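Side-chain contact in putative 5-carboxymethyl-2-hydroxymuconate isomerase (Pseudomonas aeruginosa, PDB 3E6Q), which probably acts as a 5-carboxymethyl-2-hydroxymuconate delta-isomerase, moving a double bond within its substrate: residues N47-A52 against G102-E107. Residues are numbered along the deposited sequence; the frame is centred on the assembly and turned at random. Where two conformers were deposited one is given.
Sequences NAALFA and GESLCE
L50 and L105 meet between two helices, 39-52 and 95-112, and on the sheet-facing side they make the apolar half of the contact. From CB, L105 leaves its helix without aiming at the neighbour. With CG anti to the carbonyl carbon and beside the backbone N (chi1 -73°), the chain then bends across the gap. L105 CG, where the chain forks, lies 4.1 Å from L50 CD2. CD1 of L105 also lies against L50 CD2, while L105 CD2 points across the gap and settles on L50 CG at 4.0 Å, still touching L50 CD2 as well. The two isobutyl groups thus cross at a slant, with the single methyl CD2 of L50 meeting CG and both methyls of L105. Below them, both leucines rest on L87 of strand 82-90, and L105 also touches V125 of strand 121-130.

Away from the sheet, two small residues, A49 and S104, and a water meet where the contact is partly open to solvent. A49 and S104 are the closest backbone pair, 6.7 Å from CA to CA; small residues at both positions let the helices approach this near. S104 aims its CB at the other helix. In the conformer described, one of two modelled, its OG ends 3.7 Å from A49 CB, and a water that donates to A49 O at 2.6 Å lies 2.9 Å from S104 OG; the OG approach and the water bridge are therefore less certain.

On helix 39-52, N47 ND2 donates to G74 O of a third subunit. Helix 39-52 connects parallel strands 24-30 and 62-73, and helix 95-112 parallel strands 82-90 and 121-130: two beta-alpha-beta units with their helices side by side on one four-stranded sheet, in a trimer, as in the tautomerase superfamily, to which CHMI belongs.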
loop_
_atom_site.group_PDB
_atom_site.type_symbol
_atom_site.label_atom_id
_atom_site.label_comp_id
_atom_site.label_asym_id
_atom_site.label_seq_id
_atom_site.Cartn_x
_atom_site.Cartn_y
_atom_site.Cartn_z
ATOM N N ASN A 47 -2.130 11.764 14.148
ATOM C CA ASN A 47 -0.747 11.983 14.583
ATOM C C ASN A 47 -0.682 12.330 16.058
ATOM O O ASN A 47 0.230 11.859 16.761
ATOM C CB ASN A 47 -0.111 13.085 13.735
ATOM C CG ASN A 47 0.224 12.626 12.333
ATOM O OD1 ASN A 47 -0.241 11.565 11.889
ATOM N ND2 ASN A 47 1.046 13.420 11.627
ATOM N N ALA A 48 -1.628 13.159 16.520
ATOM C CA ALA A 48 -1.739 13.519 17.955
ATOM C C ALA A 48 -1.937 12.266 18.842
ATOM O O ALA A 48 -1.295 12.120 19.904
ATOM C CB ALA A 48 -2.870 14.555 18.166
ATOM N N ALA A 49 -2.812 11.374 18.386
ATOM C CA ALA A 49 -3.099 10.128 19.073
ATOM C C ALA A 49 -1.855 9.231 19.119
ATOM O O ALA A 49 -1.519 8.659 20.168
ATOM C CB ALA A 49 -4.282 9.409 18.473
ATOM N N LEU A 50 -1.160 9.140 17.998
ATOM C CA LEU A 50 0.086 8.392 17.937
ATOM C C LEU A 50 1.161 8.999 18.867
ATOM O O LEU A 50 1.824 8.268 19.616
ATOM C CB LEU A 50 0.608 8.314 16.527
ATOM C CG LEU A 50 -0.225 7.403 15.579
ATOM C CD1 LEU A 50 0.263 7.488 14.137
ATOM C CD2 LEU A 50 -0.221 5.891 16.090
ATOM N N PHE A 51 1.343 10.313 18.787
ATOM C CA PHE A 51 2.342 10.989 19.639
ATOM C C PHE A 51 2.000 10.863 21.149
ATOM O O PHE A 51 2.903 10.648 21.995
ATOM C CB PHE A 51 2.489 12.440 19.229
ATOM C CG PHE A 51 3.602 13.129 19.961
ATOM C CD1 PHE A 51 4.886 12.663 19.815
ATOM C CD2 PHE A 51 3.354 14.165 20.826
ATOM C CE1 PHE A 51 5.939 13.232 20.478
ATOM C CE2 PHE A 51 4.416 14.761 21.508
ATOM C CZ PHE A 51 5.701 14.270 21.339
ATOM N N ALA A 52 0.711 10.901 21.461
ATOM C CA ALA A 52 0.232 10.718 22.845
ATOM C C ALA A 52 0.558 9.321 23.414
ATOM O O ALA A 52 0.609 9.171 24.644
ATOM C CB ALA A 52 -1.289 11.007 22.954
ATOM N N GLY A 102 -3.448 0.210 17.484
ATOM C CA GLY A 102 -4.525 0.022 16.524
ATOM C C GLY A 102 -5.848 0.524 17.102
ATOM O O GLY A 102 -6.659 1.182 16.413
ATOM N N GLU A 103 -6.112 0.191 18.362
ATOM C CA GLU A 103 -7.337 0.634 19.039
ATOM C C GLU A 103 -7.413 2.158 19.107
ATOM O O GLU A 103 -8.479 2.755 18.883
ATOM C CB GLU A 103 -7.449 0.029 20.453
ATOM C CG GLU A 103 -7.759 -1.479 20.451
ATOM C CD GLU A 103 -7.516 -2.199 21.814
ATOM O OE1 GLU A 103 -7.492 -3.454 21.832
ATOM O OE2 GLU A 103 -7.306 -1.527 22.857
ATOM N N SER A 104 -6.305 2.793 19.474
ATOM C CA SER A 104 -6.256 4.245 19.549
ATOM C C SER A 104 -6.615 4.914 18.205
ATOM O O SER A 104 -7.396 5.886 18.136
ATOM C CB SER A 104 -4.879 4.681 19.983
ATOM O OG SER A 104 -4.808 6.090 20.045
ATOM N N LEU A 105 -6.044 4.406 17.126
ATOM C CA LEU A 105 -6.341 4.940 15.824
ATOM C C LEU A 105 -7.769 4.671 15.383
ATOM O O LEU A 105 -8.414 5.500 14.750
ATOM C CB LEU A 105 -5.396 4.352 14.779
ATOM C CG LEU A 105 -3.973 4.856 14.822
ATOM C CD1 LEU A 105 -3.123 4.009 13.824
ATOM C CD2 LEU A 105 -3.929 6.350 14.463
ATOM N N CYS A 106 -8.262 3.490 15.707
ATOM C CA CYS A 106 -9.625 3.108 15.337
ATOM C C CYS A 106 -10.653 4.042 15.968
ATOM O O CYS A 106 -11.602 4.463 15.310
ATOM C CB CYS A 106 -9.867 1.667 15.690
ATOM S SG CYS A 106 -11.387 1.065 14.818
ATOM N N GLU A 107 -10.402 4.453 17.220
ATOM C CA GLU A 107 -11.261 5.425 17.897
ATOM C C GLU A 107 -11.254 6.790 17.183
ATOM O O GLU A 107 -12.336 7.416 16.979
ATOM C CB GLU A 107 -10.789 5.577 19.344
ATOM C CG GLU A 107 -11.486 6.662 20.143
ATOM C CD GLU A 107 -12.903 6.336 20.540
ATOM O OE1 GLU A 107 -13.538 7.245 21.128
ATOM O OE2 GLU A 107 -13.398 5.209 20.281
HETATM O O HOH W 1 -2.857 7.286 21.887
#